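Local coordinates for esterase family protein (Staphylococcus aureus, PDB 7L0A), which probably hydrolyses S-formylglutathione to formate and glutathione, acting as a serine esterase of the alpha/beta-hydrolase superfamily, at residues B[13-18]-B[22-27]; B[158-163]-B[213-218]; B[205-210]-B[220-225]. All coordinates share one frame; numbering follows the deposited sequence.

Contact 1 (B[13-18]-B[22-27]); sequences SLNYHS and GMHQNL
The beta hairpin at one edge of the central sheet brings residues 13-18 against 22-27 in antiparallel register. Leu14 faces Leu27 and Tyr16 faces Gln25 as hydrogen-bonded pairs, each closed by two backbone bonds; Leu27 N gives to Leu14 O at 2.8 Å and Gln25 N to Tyr16 O at 2.9 Å. Toward the turn two more backbone bonds continue the closure: Ser18 N reaches Met23 O at 3.0 Å from well above the carbonyl plane, and Gly22 N bonds to Ser18 O at 2.8 Å. Gly22 has a phi of 82°, where a CB would press on the preceding carbonyl oxygen, and glycine suits this bend because it has none.

Side chains divide between the two faces. With Leu14, Gln25 and Leu27 lies Tyr16, whose CG sits between backbone N and carbonyl carbon (chi1 77°); the ring thereby crosses to the partner strand, where CE1 meets Leu27 CG at 3.8 Å and Gln25 CB at 4.0 Å. A long ring with a polar end fits here, covering leucine with its carbons while its hydroxyl travels farther. On the other face, His17 and His24 form a T-shaped pair. The edge of the His17 ring points at the face of His24, with centroids 5.5 Å apart and planes at 84°.

Helix 99-113 packs against the face carrying Tyr16 and Leu14, and its Glu105 OE1 is hydrogen-bonded to both Tyr16 OH and Ser18 OG, while the Gln25 amide is held by Asn84 and Asp86. At the outer side of strand 9-17 the second subunit takes over: its own strand pairs with Ser13, Leu14 and Asn15, so the sheet continues across the dimer, the backbone N of His17 bonds to Glu33 of that subunit, and the His17 ring stacks on His8 of that subunit.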
# COMPACT_ATOMS: atom_id res chain seq x y z
N SER B 13 -0.46 1.82 4.71
CA SER B 13 0.55 1.09 5.47
C SER B 13 0.80 -0.25 4.79
O SER B 13 -0.14 -0.98 4.47
CB SER B 13 0.12 0.87 6.91
OG SER B 13 -0.03 2.08 7.61
N LEU B 14 2.07 -0.57 4.56
CA LEU B 14 2.43 -1.80 3.86
C LEU B 14 3.49 -2.56 4.65
O LEU B 14 4.52 -1.99 5.02
CB LEU B 14 2.94 -1.45 2.45
CG LEU B 14 3.25 -2.53 1.42
CD1 LEU B 14 3.04 -1.94 0.03
CD2 LEU B 14 4.67 -3.09 1.57
N ASN B 15 3.24 -3.85 4.88
CA ASN B 15 4.16 -4.77 5.56
C ASN B 15 4.54 -5.82 4.54
O ASN B 15 3.68 -6.51 4.01
CB ASN B 15 3.49 -5.39 6.79
CG ASN B 15 4.39 -6.28 7.60
OD1 ASN B 15 5.23 -6.98 7.06
ND2 ASN B 15 4.19 -6.28 8.90
N TYR B 16 5.83 -5.94 4.22
CA TYR B 16 6.24 -6.88 3.18
C TYR B 16 7.54 -7.55 3.60
O TYR B 16 8.26 -7.05 4.46
CB TYR B 16 6.40 -6.20 1.80
CG TYR B 16 7.64 -5.38 1.60
CD1 TYR B 16 7.88 -4.19 2.32
CD2 TYR B 16 8.63 -5.82 0.75
CE1 TYR B 16 9.07 -3.47 2.14
CE2 TYR B 16 9.80 -5.13 0.58
CZ TYR B 16 10.03 -3.97 1.28
OH TYR B 16 11.21 -3.26 1.12
N HIS B 17 7.81 -8.71 3.01
CA HIS B 17 9.11 -9.35 3.17
C HIS B 17 10.12 -8.75 2.19
O HIS B 17 9.91 -8.76 0.98
CB HIS B 17 9.01 -10.86 2.95
CG HIS B 17 10.30 -11.56 3.17
ND1 HIS B 17 11.23 -11.74 2.17
CD2 HIS B 17 10.83 -12.09 4.29
CE1 HIS B 17 12.28 -12.38 2.67
NE2 HIS B 17 12.06 -12.59 3.95
N SER B 18 11.19 -8.18 2.72
CA SER B 18 12.24 -7.56 1.92
C SER B 18 13.27 -8.59 1.50
O SER B 18 13.91 -9.19 2.37
CB SER B 18 12.92 -6.48 2.73
OG SER B 18 14.10 -6.03 2.12
N GLY B 22 16.06 -9.48 4.06
CA GLY B 22 15.76 -10.83 4.46
C GLY B 22 14.80 -10.95 5.60
O GLY B 22 14.71 -12.02 6.21
N MET B 23 14.05 -9.89 5.91
CA MET B 23 13.02 -9.96 6.93
C MET B 23 11.92 -8.98 6.57
O MET B 23 12.02 -8.25 5.58
CB MET B 23 13.56 -9.67 8.33
CG MET B 23 14.34 -8.42 8.46
SD MET B 23 15.05 -8.30 10.12
CE MET B 23 13.55 -7.96 11.03
N HIS B 24 10.86 -8.97 7.37
CA HIS B 24 9.75 -8.08 7.10
C HIS B 24 10.10 -6.64 7.44
O HIS B 24 10.87 -6.36 8.38
CB HIS B 24 8.55 -8.54 7.89
CG HIS B 24 8.07 -9.90 7.52
ND1 HIS B 24 8.33 -11.00 8.30
CD2 HIS B 24 7.37 -10.35 6.45
CE1 HIS B 24 7.78 -12.06 7.75
NE2 HIS B 24 7.21 -11.70 6.61
N GLN B 25 9.54 -5.73 6.64
CA GLN B 25 9.73 -4.30 6.78
C GLN B 25 8.40 -3.61 6.57
O GLN B 25 7.57 -4.07 5.78
CB GLN B 25 10.73 -3.74 5.77
CG GLN B 25 12.15 -4.19 5.98
CD GLN B 25 12.73 -3.70 7.28
OE1 GLN B 25 12.82 -2.51 7.54
NE2 GLN B 25 13.15 -4.64 8.13
N ASN B 26 8.21 -2.51 7.29
CA ASN B 26 7.03 -1.68 7.13
C ASN B 26 7.35 -0.43 6.32
O ASN B 26 8.43 0.16 6.46
CB ASN B 26 6.44 -1.26 8.48
CG ASN B 26 5.85 -2.41 9.23
OD1 ASN B 26 5.08 -3.17 8.67
ND2 ASN B 26 6.17 -2.53 10.50
N LEU B 27 6.38 -0.02 5.50
CA LEU B 27 6.45 1.19 4.71
C LEU B 27 5.17 1.99 4.96
O LEU B 27 4.09 1.43 5.09
CB LEU B 27 6.52 0.97 3.19
CG LEU B 27 7.46 -0.02 2.58
CD1 LEU B 27 7.16 -0.12 1.07
CD2 LEU B 27 8.92 0.41 2.80

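Contact 2 (B[158-163]-B[213-218]); sequences AQNLMD and DFLYQD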
# COMPACT_ATOMS: atom_id res chain seq x y z
N ALA B 158 32.47 11.37 9.46
CA ALA B 158 32.60 10.11 10.18
C ALA B 158 32.51 10.29 11.69
O ALA B 158 31.94 9.44 12.39
CB ALA B 158 33.94 9.47 9.80
N GLN B 159 33.10 11.35 12.23
CA GLN B 159 33.07 11.42 13.68
C GLN B 159 31.66 11.67 14.20
O GLN B 159 31.34 11.29 15.33
CB GLN B 159 34.00 12.49 14.24
CG GLN B 159 34.26 12.17 15.72
CD GLN B 159 34.78 13.34 16.51
OE1 GLN B 159 35.29 14.31 15.94
NE2 GLN B 159 34.66 13.27 17.83
N ASN B 160 30.79 12.27 13.38
CA ASN B 160 29.41 12.44 13.81
C ASN B 160 28.78 11.11 14.22
O ASN B 160 27.83 11.08 15.01
CB ASN B 160 28.52 13.03 12.71
CG ASN B 160 28.90 14.41 12.29
OD1 ASN B 160 28.54 14.82 11.18
ND2 ASN B 160 29.54 15.17 13.17
N LEU B 161 29.26 10.00 13.64
CA LEU B 161 28.59 8.72 13.79
C LEU B 161 28.63 8.24 15.23
O LEU B 161 27.74 7.50 15.67
CB LEU B 161 29.24 7.66 12.89
CG LEU B 161 29.13 7.86 11.39
CD1 LEU B 161 30.10 6.93 10.67
CD2 LEU B 161 27.72 7.57 10.91
N MET B 162 29.66 8.61 15.97
CA MET B 162 29.78 8.16 17.34
C MET B 162 28.88 8.92 18.30
O MET B 162 28.75 8.50 19.45
CB MET B 162 31.25 8.28 17.77
CG MET B 162 32.18 7.52 16.83
SD MET B 162 31.97 5.75 17.05
CE MET B 162 32.80 5.57 18.64
N ASP B 163 28.25 10.01 17.86
CA ASP B 163 27.40 10.82 18.71
C ASP B 163 25.93 10.41 18.64
O ASP B 163 25.10 11.03 19.30
CB ASP B 163 27.50 12.30 18.33
CG ASP B 163 28.80 12.93 18.76
OD1 ASP B 163 29.64 12.22 19.36
OD2 ASP B 163 28.99 14.14 18.50
N ASP B 213 21.46 23.10 16.42
CA ASP B 213 21.73 21.68 16.24
C ASP B 213 23.19 21.37 16.54
O ASP B 213 24.07 22.12 16.16
CB ASP B 213 21.37 21.31 14.81
CG ASP B 213 21.11 19.86 14.61
OD1 ASP B 213 22.02 19.04 14.87
OD2 ASP B 213 20.00 19.52 14.17
N PHE B 214 23.44 20.24 17.21
CA PHE B 214 24.82 19.85 17.47
C PHE B 214 25.60 19.59 16.18
O PHE B 214 26.84 19.59 16.21
CB PHE B 214 24.87 18.63 18.41
CG PHE B 214 24.50 17.31 17.78
CD1 PHE B 214 23.18 16.94 17.67
CD2 PHE B 214 25.47 16.42 17.37
CE1 PHE B 214 22.83 15.71 17.14
CE2 PHE B 214 25.13 15.20 16.83
CZ PHE B 214 23.83 14.84 16.71
N LEU B 215 24.91 19.40 15.05
CA LEU B 215 25.55 19.17 13.76
C LEU B 215 25.69 20.43 12.92
O LEU B 215 26.18 20.35 11.79
CB LEU B 215 24.78 18.11 12.98
CG LEU B 215 24.68 16.71 13.59
CD1 LEU B 215 23.78 15.81 12.81
CD2 LEU B 215 26.10 16.12 13.72
N TYR B 216 25.31 21.59 13.45
CA TYR B 216 25.24 22.79 12.63
C TYR B 216 26.61 23.17 12.07
O TYR B 216 26.73 23.49 10.88
CB TYR B 216 24.68 23.95 13.45
CG TYR B 216 24.58 25.26 12.71
CD1 TYR B 216 23.74 25.41 11.62
CD2 TYR B 216 25.29 26.37 13.14
CE1 TYR B 216 23.63 26.62 10.95
CE2 TYR B 216 25.18 27.58 12.48
CZ TYR B 216 24.38 27.70 11.38
OH TYR B 216 24.29 28.93 10.73
N GLN B 217 27.65 23.18 12.91
CA GLN B 217 28.96 23.58 12.40
C GLN B 217 29.48 22.61 11.35
O GLN B 217 30.06 23.03 10.35
CB GLN B 217 29.95 23.73 13.56
CG GLN B 217 31.32 24.24 13.11
CD GLN B 217 31.24 25.59 12.40
OE1 GLN B 217 30.64 26.54 12.91
NE2 GLN B 217 31.86 25.68 11.21
N ASP B 218 29.23 21.30 11.53
CA ASP B 218 29.64 20.35 10.50
C ASP B 218 28.84 20.55 9.22
O ASP B 218 29.36 20.32 8.12
CB ASP B 218 29.53 18.92 11.04
CG ASP B 218 30.57 18.62 12.13
OD1 ASP B 218 31.70 19.12 12.02
OD2 ASP B 218 30.27 17.89 13.09
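Asn160 ND2 donates across the gap between the segments to Asp218 OD2, a hydrogen bond of 2.8 Å with an N-H...O angle of 162°. The acceptor lies almost in the plane of the Asn160 amide; OD2 is approached from above the carboxylate plane, and the two flat groups are turned 44° against each other. Asn160 sets CG anti to its carbonyl carbon (chi1 -64°), which sends the amide toward Asp218. Leu215 CD2 lies over one face of that amide, 3.6 Å from Asn160 CG. A looser touch follows where Asp163 CB comes within 4.0 Å of Phe214 CE2.

Asparagine suits its place because ND2 can give to the carboxylate while OD1 accepts: weak bonds from the backbone N of Phe156 and Glu157 would favour the amide orientation that turns NH2 to the aspartate. Asp218 stands in the first turn of helix 216-228, where the helix dipole should favour its negative charge.

That helix follows the loop bearing the predicted acid of the alpha/beta-hydrolase catalytic triad. Asp213 opens a type I turn and accepts Leu215 N on OD1 at 2.9 Å, a capping bond that fixes the leucine, whose side chain lies about 4 Å from that of Ser129. The other oxygen, Asp213 OD2, bonds to His242 ND1, and the Phe214 ring meets the ring of that histidine.

Contact 3 (B[205-210]-B[220-225]); sequences LLIMCG and LDFIDY
Ile207 reaches from its strand toward Ile223 and Phe222 on the helix. The branching begins at CB, 4.5 Å from the Ile223 CG2 methyl. One branch, CG2, comes to 4.3 Å from that same methyl. The other leaves anti to the carbonyl carbon (chi1 -59°). Ile207 CG1 is still 4.9 Å from Ile223 CG2, but an extended second torsion (chi2 170°) carries CD1 farther out, to the closest approach of the contact. Ile207 CD1 lies 4.0 Å from Ile223 CG2. It also stands at the edge of the Phe222 ring, near the ring plane and 4.4 Å from CD2, so the methyl meets the rim and not the pi face.

The two isoleucine side chains run antiparallel and overlap flank to flank, methyl beside methyl. On the helix, Ile223 sets CG2 anti to its carbonyl carbon and facing the strand, while CG1 takes the position between backbone N and carbonyl carbon (chi1 64°). Here the helix lies over the sheet within a beta-alpha-beta unit, strand 204-210, helix 216-228 and strand 234-238, and Ile207 is backbone-bonded to Gln234 and Glu236 of the returning strand. A beta-branched residue suits the extended backbone and offers a broad, purely apolar surface for a helix to rest on.

Alternation along the strand sends Leu205, Ile207 and Cys209 to this side, whereas Leu206 and Met208 face helix 244-259 on the other. Around the pair, Leu226 of the same helix and Phe235 of the neighbouring strand also touch Ile207, and Phe235 reaches Ile223 as well. Phe222 extends the apolar layer, stacking on Phe156 and meeting Tyr189 edge to face.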
# COMPACT_ATOMS: atom_id res chain seq x y z
N LEU B 205 20.41 20.69 -4.83
CA LEU B 205 20.53 20.50 -3.39
C LEU B 205 19.92 21.65 -2.60
O LEU B 205 20.25 22.82 -2.84
CB LEU B 205 22.01 20.36 -3.01
CG LEU B 205 22.73 19.14 -3.53
CD1 LEU B 205 24.23 19.29 -3.23
CD2 LEU B 205 22.19 17.88 -2.88
N LEU B 206 19.06 21.30 -1.64
CA LEU B 206 18.59 22.22 -0.61
C LEU B 206 19.02 21.62 0.71
O LEU B 206 18.54 20.54 1.09
CB LEU B 206 17.08 22.44 -0.69
CG LEU B 206 16.53 23.22 0.49
CD1 LEU B 206 17.07 24.62 0.56
CD2 LEU B 206 15.00 23.21 0.41
N ILE B 207 19.96 22.27 1.39
CA ILE B 207 20.51 21.77 2.65
C ILE B 207 20.02 22.67 3.76
O ILE B 207 20.12 23.89 3.66
CB ILE B 207 22.06 21.72 2.59
CG1 ILE B 207 22.49 20.81 1.44
CG2 ILE B 207 22.63 21.31 3.93
CD1 ILE B 207 23.98 20.87 1.13
N MET B 208 19.47 22.08 4.82
CA MET B 208 18.87 22.86 5.90
C MET B 208 19.35 22.33 7.24
O MET B 208 19.52 21.12 7.43
CB MET B 208 17.32 22.83 5.84
CG MET B 208 16.76 22.88 4.43
SD MET B 208 14.92 22.96 4.41
CE MET B 208 14.71 24.64 4.92
N CYS B 209 19.59 23.24 8.17
CA CYS B 209 19.92 22.87 9.54
C CYS B 209 19.56 24.02 10.47
O CYS B 209 19.74 25.19 10.12
CB CYS B 209 21.43 22.53 9.64
SG CYS B 209 21.94 21.72 11.14
N GLY B 210 19.10 23.69 11.66
CA GLY B 210 18.86 24.71 12.66
C GLY B 210 20.15 25.12 13.35
O GLY B 210 21.04 24.31 13.59
N LEU B 220 27.91 23.61 8.21
CA LEU B 220 28.58 24.74 7.59
C LEU B 220 29.87 24.31 6.91
O LEU B 220 30.23 24.82 5.85
CB LEU B 220 28.88 25.82 8.63
CG LEU B 220 27.64 26.49 9.25
CD1 LEU B 220 28.14 27.55 10.25
CD2 LEU B 220 26.72 27.10 8.23
N ASP B 221 30.61 23.40 7.54
CA ASP B 221 31.86 22.94 6.93
C ASP B 221 31.59 22.26 5.60
O ASP B 221 32.34 22.43 4.62
CB ASP B 221 32.57 21.97 7.87
CG ASP B 221 33.20 22.66 9.06
OD1 ASP B 221 33.27 23.92 9.07
OD2 ASP B 221 33.60 21.94 9.99
N PHE B 222 30.52 21.47 5.53
CA PHE B 222 30.19 20.77 4.30
C PHE B 222 29.83 21.74 3.19
O PHE B 222 30.31 21.60 2.06
CB PHE B 222 29.04 19.79 4.54
CG PHE B 222 28.77 18.88 3.39
CD1 PHE B 222 29.64 17.82 3.11
CD2 PHE B 222 27.68 19.08 2.56
CE1 PHE B 222 29.41 16.97 2.03
CE2 PHE B 222 27.45 18.23 1.50
CZ PHE B 222 28.31 17.19 1.22
N ILE B 223 28.95 22.71 3.48
CA ILE B 223 28.57 23.63 2.41
C ILE B 223 29.73 24.52 2.01
O ILE B 223 29.81 24.97 0.86
CB ILE B 223 27.34 24.48 2.78
CG1 ILE B 223 27.61 25.40 3.96
CG2 ILE B 223 26.18 23.56 3.08
CD1 ILE B 223 26.42 26.31 4.30
N ASP B 224 30.63 24.85 2.94
CA ASP B 224 31.84 25.57 2.57
C ASP B 224 32.68 24.78 1.57
O ASP B 224 33.22 25.35 0.60
CB ASP B 224 32.62 25.87 3.84
CG ASP B 224 32.09 27.07 4.61
OD1 ASP B 224 31.15 27.73 4.10
OD2 ASP B 224 32.59 27.34 5.72
N TYR B 225 32.81 23.47 1.77
CA TYR B 225 33.50 22.65 0.80
C TYR B 225 32.75 22.61 -0.53
O TYR B 225 33.37 22.76 -1.60
CB TYR B 225 33.75 21.24 1.37
CG TYR B 225 34.64 20.40 0.45
CD1 TYR B 225 35.92 20.82 0.12
CD2 TYR B 225 34.18 19.20 -0.11
CE1 TYR B 225 36.72 20.06 -0.73
CE2 TYR B 225 34.98 18.45 -0.97
CZ TYR B 225 36.26 18.89 -1.27
OH TYR B 225 37.04 18.14 -2.13

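In the fold
Contact 3 is the fully buried one, built from methyls and a ring rim where helix meets sheet. Contact 2 adjoins it through helix 216-228, whose Tyr216 packs on Cys209 and Gly210, but it is only partly buried and mixes one polar side-chain bond with apolar touches beside the predicted triad. Contact 1 is also partly buried and belongs to the same sheet as contact 3, on the opposite side of the chain's centre, with centres about 33 Å apart; as an edge hairpin facing the second subunit it depends on backbone pairing.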